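Side-chain contacts in putative esterase (PDB 2RAU), which binds calcium and, as a member of the alpha/beta-hydrolase family, probably hydrolyses ester bonds of lipid-like substrates: residues 62-65 with 66-70; 219-222 with 223-227; 327-330 with 331-335. One frame throughout, in Å; residues are numbered along the deposited sequence.

Interaction 1. Residues 62-65 with 66-70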
loop_
_atom_site.group_PDB
_atom_site.type_symbol
_atom_site.label_atom_id
_atom_site.label_comp_id
_atom_site.label_asym_id
_atom_site.label_seq_id
_atom_site.Cartn_x
_atom_site.Cartn_y
_atom_site.Cartn_z
ATOM N N SER A 62 -0.949 4.379 2.689
ATOM C CA SER A 62 -1.117 5.620 1.975
ATOM C C SER A 62 0.116 5.923 1.116
ATOM O O SER A 62 1.208 5.363 1.362
ATOM C CB SER A 62 -1.322 6.751 2.973
ATOM O OG SER A 62 -0.163 7.018 3.740
ATOM N N GLY A 63 -0.045 6.836 0.155
ATOM C CA GLY A 63 1.063 7.294 -0.645
ATOM C C GLY A 63 2.093 7.980 0.233
ATOM O O GLY A 63 3.281 7.818 0.008
ATOM N N GLU A 64 1.630 8.755 1.220
ATOM C CA GLU A 64 2.522 9.357 2.186
ATOM C C GLU A 64 3.414 8.298 2.876
ATOM O O GLU A 64 4.638 8.454 2.946
ATOM C CB GLU A 64 1.722 10.148 3.249
ATOM C CG GLU A 64 2.667 10.889 4.186
ATOM C CD GLU A 64 2.020 11.661 5.326
ATOM O OE1 GLU A 64 0.785 11.707 5.334
ATOM O OE2 GLU A 64 2.780 12.218 6.180
ATOM N N GLN A 65 2.814 7.228 3.371
ATOM C CA GLN A 65 3.564 6.159 3.982
ATOM C C GLN A 65 4.614 5.614 3.038
ATOM O O GLN A 65 5.745 5.355 3.464
ATOM C CB GLN A 65 2.663 5.031 4.451
ATOM C CG GLN A 65 3.384 4.038 5.345
ATOM C CD GLN A 65 2.505 2.936 5.812
ATOM O OE1 GLN A 65 1.699 2.373 5.058
ATOM N NE2 GLN A 65 2.650 2.603 7.092
ATOM N N LEU A 66 4.237 5.466 1.765
ATOM C CA LEU A 66 5.117 4.896 0.742
ATOM C C LEU A 66 6.292 5.742 0.350
ATOM O O LEU A 66 7.265 5.234 -0.210
ATOM C CB LEU A 66 4.314 4.484 -0.486
ATOM C CG LEU A 66 3.819 3.043 -0.554
ATOM C CD1 LEU A 66 3.389 2.390 0.756
ATOM C CD2 LEU A 66 2.883 2.777 -1.657
ATOM N N VAL A 67 6.212 7.036 0.650
ATOM C CA VAL A 67 7.289 7.964 0.347
ATOM C C VAL A 67 8.085 8.288 1.607
ATOM O O VAL A 67 9.279 8.165 1.624
ATOM C CB VAL A 67 6.750 9.325 -0.269
ATOM C CG1 VAL A 67 7.898 10.327 -0.616
ATOM C CG2 VAL A 67 5.787 9.089 -1.455
ATOM N N THR A 68 7.407 8.736 2.653
ATOM C CA THR A 68 8.108 9.213 3.819
ATOM C C THR A 68 7.848 8.452 5.139
ATOM O O THR A 68 8.375 8.842 6.189
ATOM C CB THR A 68 7.869 10.744 4.034
ATOM O OG1 THR A 68 6.477 10.994 4.042
ATOM C CG2 THR A 68 8.541 11.615 2.942
ATOM N N ILE A 69 7.104 7.347 5.100
ATOM C CA ILE A 69 6.877 6.534 6.288
ATOM C C ILE A 69 6.359 7.433 7.411
ATOM O O ILE A 69 6.834 7.403 8.553
ATOM C CB ILE A 69 8.133 5.706 6.703
ATOM C CG1 ILE A 69 8.938 5.276 5.429
ATOM C CG2 ILE A 69 7.725 4.427 7.474
ATOM C CD1 ILE A 69 10.206 4.483 5.704
ATOM N N SER A 70 5.368 8.238 7.029
ATOM C CA SER A 70 4.755 9.212 7.890
ATOM C C SER A 70 3.234 9.249 7.717
ATOM O O SER A 70 2.688 8.683 6.740
ATOM C CB SER A 70 5.418 10.563 7.610
ATOM O OG SER A 70 5.189 11.091 6.302
HETATM O O HOH W 1 0.346 7.310 6.375
#

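Interaction 2. Residues 219-222 with 223-227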
loop_
_atom_site.group_PDB
_atom_site.type_symbol
_atom_site.label_atom_id
_atom_site.label_comp_id
_atom_site.label_asym_id
_atom_site.label_seq_id
_atom_site.Cartn_x
_atom_site.Cartn_y
_atom_site.Cartn_z
ATOM N N TRP A 219 3.837 0.780 19.159
ATOM C CA TRP A 219 4.945 0.449 18.237
ATOM C C TRP A 219 6.096 1.443 18.336
ATOM O O TRP A 219 7.262 1.069 18.493
ATOM C CB TRP A 219 4.430 0.359 16.804
ATOM C CG TRP A 219 3.335 -0.665 16.609
ATOM C CD1 TRP A 219 1.999 -0.446 16.686
ATOM C CD2 TRP A 219 3.499 -2.045 16.319
ATOM N NE1 TRP A 219 1.316 -1.608 16.510
ATOM C CE2 TRP A 219 2.218 -2.613 16.284
ATOM C CE3 TRP A 219 4.612 -2.865 16.107
ATOM C CZ2 TRP A 219 1.999 -3.950 15.992
ATOM C CZ3 TRP A 219 4.395 -4.181 15.819
ATOM C CH2 TRP A 219 3.096 -4.711 15.762
ATOM N N SER A 220 5.762 2.721 18.290
ATOM C CA SER A 220 6.761 3.769 18.450
ATOM C C SER A 220 7.448 3.730 19.837
ATOM O O SER A 220 8.644 3.950 19.928
ATOM C CB SER A 220 6.127 5.144 18.096
ATOM O OG SER A 220 5.269 5.598 19.124
ATOM N N TYR A 221 6.682 3.497 20.907
ATOM C CA TYR A 221 7.238 3.400 22.249
ATOM C C TYR A 221 8.263 2.265 22.301
ATOM O O TYR A 221 9.329 2.432 22.858
ATOM C CB TYR A 221 6.133 3.184 23.265
ATOM C CG TYR A 221 6.644 2.889 24.640
ATOM C CD1 TYR A 221 7.060 3.915 25.470
ATOM C CD2 TYR A 221 6.801 1.565 25.090
ATOM C CE1 TYR A 221 7.572 3.642 26.742
ATOM C CE2 TYR A 221 7.310 1.294 26.328
ATOM C CZ TYR A 221 7.700 2.329 27.155
ATOM O OH TYR A 221 8.209 2.056 28.394
ATOM N N ALA A 222 7.915 1.127 21.708
ATOM C CA ALA A 222 8.730 -0.099 21.721
ATOM C C ALA A 222 9.973 -0.009 20.846
ATOM O O ALA A 222 10.994 -0.626 21.149
ATOM C CB ALA A 222 7.889 -1.299 21.345
ATOM N N LEU A 223 9.954 0.817 19.810
ATOM C CA LEU A 223 11.160 1.006 19.012
ATOM C C LEU A 223 12.201 1.734 19.832
ATOM O O LEU A 223 13.373 1.423 19.743
ATOM C CB LEU A 223 10.892 1.801 17.731
ATOM C CG LEU A 223 12.004 2.053 16.722
ATOM C CD1 LEU A 223 12.735 0.767 16.377
ATOM C CD2 LEU A 223 11.515 2.832 15.469
ATOM N N ALA A 224 11.780 2.752 20.569
ATOM C CA ALA A 224 12.691 3.543 21.395
ATOM C C ALA A 224 13.054 2.832 22.677
ATOM O O ALA A 224 14.139 3.055 23.148
ATOM C CB ALA A 224 12.095 4.949 21.710
ATOM N N ASN A 225 12.169 1.979 23.207
ATOM C CA ASN A 225 12.335 1.298 24.485
ATOM C C ASN A 225 12.089 -0.211 24.372
ATOM O O ASN A 225 11.103 -0.759 24.948
ATOM C CB ASN A 225 11.361 1.904 25.493
ATOM C CG ASN A 225 11.556 3.392 25.640
ATOM O OD1 ASN A 225 12.541 3.837 26.212
ATOM N ND2 ASN A 225 10.677 4.152 25.040
ATOM N N PRO A 226 12.921 -0.873 23.557
ATOM C CA PRO A 226 12.624 -2.263 23.150
ATOM C C PRO A 226 12.731 -3.347 24.207
ATOM O O PRO A 226 12.199 -4.431 24.032
ATOM C CB PRO A 226 13.610 -2.491 22.005
ATOM C CG PRO A 226 14.772 -1.638 22.361
ATOM C CD PRO A 226 14.148 -0.393 22.910
ATOM N N ASP A 227 13.405 -3.030 25.302
ATOM C CA ASP A 227 13.656 -3.982 26.345
ATOM C C ASP A 227 12.712 -3.821 27.538
ATOM O O ASP A 227 12.843 -4.511 28.572
ATOM C CB ASP A 227 15.125 -3.920 26.770
ATOM C CG ASP A 227 16.079 -4.331 25.653
ATOM O OD1 ASP A 227 15.743 -5.154 24.786
ATOM O OD2 ASP A 227 17.157 -3.782 25.621
#

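Interaction 3. Residues 327-330 with 331-335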
loop_
_atom_site.group_PDB
_atom_site.type_symbol
_atom_site.label_atom_id
_atom_site.label_comp_id
_atom_site.label_asym_id
_atom_site.label_seq_id
_atom_site.Cartn_x
_atom_site.Cartn_y
_atom_site.Cartn_z
ATOM N N TYR A 327 10.361 -14.868 3.269
ATOM C CA TYR A 327 9.728 -13.585 3.486
ATOM C C TYR A 327 8.378 -13.679 4.137
ATOM O O TYR A 327 7.533 -14.480 3.713
ATOM C CB TYR A 327 9.524 -12.863 2.135
ATOM C CG TYR A 327 10.702 -12.054 1.674
ATOM C CD1 TYR A 327 11.957 -12.636 1.535
ATOM C CD2 TYR A 327 10.559 -10.719 1.323
ATOM C CE1 TYR A 327 13.061 -11.900 1.086
ATOM C CE2 TYR A 327 11.666 -9.965 0.865
ATOM C CZ TYR A 327 12.913 -10.561 0.775
ATOM O OH TYR A 327 14.003 -9.828 0.394
ATOM N N GLY A 328 8.181 -12.832 5.131
ATOM C CA GLY A 328 6.841 -12.485 5.537
ATOM C C GLY A 328 6.323 -11.376 4.630
ATOM O O GLY A 328 7.058 -10.810 3.817
ATOM N N HIS A 329 5.050 -11.046 4.800
ATOM C CA HIS A 329 4.366 -10.055 3.978
ATOM C C HIS A 329 5.075 -8.721 3.923
ATOM O O HIS A 329 5.366 -8.172 2.835
ATOM C CB HIS A 329 2.931 -9.902 4.513
ATOM C CG HIS A 329 2.016 -9.115 3.625
ATOM N ND1 HIS A 329 1.916 -9.333 2.265
ATOM C CD2 HIS A 329 1.093 -8.168 3.926
ATOM C CE1 HIS A 329 0.988 -8.533 1.765
ATOM N NE2 HIS A 329 0.477 -7.815 2.749
ATOM N N LEU A 330 5.365 -8.169 5.098
ATOM C CA LEU A 330 5.957 -6.852 5.156
ATOM C C LEU A 330 7.389 -6.785 4.706
ATOM O O LEU A 330 7.850 -5.689 4.399
ATOM C CB LEU A 330 5.785 -6.234 6.523
ATOM C CG LEU A 330 4.340 -6.031 7.048
ATOM C CD1 LEU A 330 4.369 -5.461 8.470
ATOM C CD2 LEU A 330 3.555 -5.122 6.136
ATOM N N ASP A 331 8.085 -7.922 4.690
ATOM C CA ASP A 331 9.487 -7.973 4.175
ATOM C C ASP A 331 9.573 -7.638 2.675
ATOM O O ASP A 331 10.623 -7.252 2.176
ATOM C CB ASP A 331 10.115 -9.364 4.398
ATOM C CG ASP A 331 10.309 -9.691 5.865
ATOM O OD1 ASP A 331 10.963 -8.872 6.574
ATOM O OD2 ASP A 331 9.816 -10.783 6.279
ATOM N N VAL A 332 8.464 -7.802 1.964
ATOM C CA VAL A 332 8.376 -7.436 0.537
ATOM C C VAL A 332 8.619 -5.930 0.291
ATOM O O VAL A 332 9.167 -5.526 -0.743
ATOM C CB VAL A 332 7.022 -7.921 -0.063
ATOM C CG1 VAL A 332 6.951 -7.598 -1.582
ATOM C CG2 VAL A 332 6.869 -9.461 0.173
ATOM N N TYR A 333 8.302 -5.127 1.298
ATOM C CA TYR A 333 8.263 -3.664 1.240
ATOM C C TYR A 333 9.374 -2.911 1.960
ATOM O O TYR A 333 9.484 -1.714 1.834
ATOM C CB TYR A 333 6.908 -3.181 1.801
ATOM C CG TYR A 333 5.751 -3.993 1.303
ATOM C CD1 TYR A 333 5.504 -4.114 -0.052
ATOM C CD2 TYR A 333 4.889 -4.615 2.180
ATOM C CE1 TYR A 333 4.461 -4.917 -0.525
ATOM C CE2 TYR A 333 3.856 -5.401 1.729
ATOM C CZ TYR A 333 3.649 -5.547 0.373
ATOM O OH TYR A 333 2.616 -6.331 -0.077
ATOM N N THR A 334 10.206 -3.608 2.729
ATOM C CA THR A 334 11.222 -2.963 3.537
ATOM C C THR A 334 12.345 -3.947 3.890
ATOM O O THR A 334 12.260 -5.154 3.555
ATOM C CB THR A 334 10.637 -2.363 4.856
ATOM O OG1 THR A 334 11.625 -1.519 5.458
ATOM C CG2 THR A 334 10.177 -3.506 5.844
ATOM N N GLY A 335 13.431 -3.417 4.475
ATOM C CA GLY A 335 14.561 -4.208 4.906
ATOM C C GLY A 335 15.665 -4.220 3.892
ATOM O O GLY A 335 15.408 -4.148 2.705
#

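Interaction 1. Residues 62-65 with 66-70
Glu64 O takes two backbone N-H groups: Thr68 N at 2.8 Å, nearly along the C=O axis with an N-H...O angle of 165°, and Val67 N, which comes from above the carbonyl plane. They belong to the short helix 63-68, which follows strand 52-56 of the alpha/beta-hydrolase fold. Ser62 is its N-cap: Ser62 OG accepts from Gln65 N at 3.0 Å. At the other end Ile69, with positive phi, leaves the helix while its N still reaches Gln65 O.

The carboxylate of Glu64 reaches forward, past the end of the helix, to Ser70. CG is anti to the backbone N (chi1 -175°) and the chain stays extended, which lays the acid alongside Ser70. Ser70 OG donates to Glu64 OE2 at 2.7 Å, on the anti side and 21° out of the carboxylate plane. Asn72 N and His104 NE2 bond Glu64 OE1, while Gly73 N bonds OE2; the acid is thus held at both oxygens, and two of its donors are backbone groups of the turn between strands 70-71 and 74-75. Thr68 OG1 lies 2.6 Å from Ser70 OG.

Gln65, also extended, sends its amide off the helix: OE1 meets Ser61 OG and NE2 meets Ser271 OG. Its side chain lies about 3 Å, at the nearest atoms, from an unidentified bound molecule, which may mark a pocket. Val67 CG2 lies 3.2 Å from Gly63 O, and the Val67 side chain rests on Thr98, His41 and Val43 of the main sheet. A water joins the N-cap to the first residue of strand 70-71, accepting from Ser62 OG and donating to Ser70 O, each at 2.7 Å.

Interaction 2. Residues 219-222 with 223-227
Asn225 lies over one face of the Tyr221 ring, four residues back along the helix. Its CB makes a CH-pi contact, 4.3 Å from the ring centroid of Tyr221 and 19° off the normal, while Asn225 ND2 hangs nearer the rim, 3.6 Å from Tyr221 CE1. Amide and ring planes are 35° apart, so this is no flat stack.

The arrangement ends helix 218-224. Tyr221 O accepts twice from Asn225, the first residue past the helix: from its backbone N at 2.9 Å and from its side-chain ND2 at 3.1 Å, the latter on a lone pair in the carbonyl plane. Asn225 CG stands beside its own backbone N (chi1 -57°), which brings the amide back to that carbonyl.

Pro226 has no N-H to offer Ala222 O, and its CA lies 3.1 Å from that oxygen. A calcium ion lies about 4 Å from the proline side chain at the nearest atoms. Trp219 and Ala222 face inward against helices 238-248 and 262-270.

The ND2 bond to Tyr221 O sets which end of the amide lies over the ring, and what the tyrosine ring gains from Asn225 is probably mostly dispersion.

Interaction 3. Residues 327-330 with 331-335
With chi1 at -169°, His329 CG points opposite its own N, and Tyr333 CG stands beside its N (chi1 -44°); this turns imidazole and phenol toward each other. They meet edge-to-face: the edge of Tyr333, led by CE2, stands over the imidazole face, with centroids 5.5 Å apart and planes at 81°. Tyr333 OH reaches 3.3 Å from His329 CE1 and bonds Leu176 O, at the end of strand 170-176. A leucine in place of Tyr333 has no hydroxyl, which would probably leave Leu176 O without this partner and the imidazole face without the aromatic edge that packs on it.

This is the loop after strand 320-324, where alpha/beta hydrolases carry the triad histidine. His329 NE2 bonds Ser152 OG and ND1 bonds Asp177 OD2, consistent with a Ser-His-Asp catalytic triad.

The turn bearing the histidine is tightened by Val332 N to His329 O and Tyr333 N to Leu330 O, both at 3.2 Å. Asp331 OD2 reaches back to Gly328 N at 2.9 Å through its anti lone pair; Asp331 OD1 is taken by Ser260 OG. Tyr327 lies across the base of that aspartate: its CD2 is 3.4 Å from Asp331 CB, with the ring and carboxylate planes nearly perpendicular. Tyr327 OH bonds Asp341 OD2, in helix 338-353.

From the N terminus the three contacts follow in series; none nests in or crosses another. Interaction 1 closes the short helix after strand 52-56 and ties it to the hairpin of strands 70-71 and 74-75. Interaction 2 finishes helix 218-224, in the helical region beyond strand 170-176. Interaction 3 closes the turn between strand 320-324 and helix 338-353. They do not touch: nearest atoms are about 6 Å apart between interactions 1 and 3, 7 Å between 2 and 3 and 9 Å between 1 and 2. Helix 262-270 is their common neighbour, meeting Gln65 through Ile268, Trp219 through Leu269 and Leu330 through Met265.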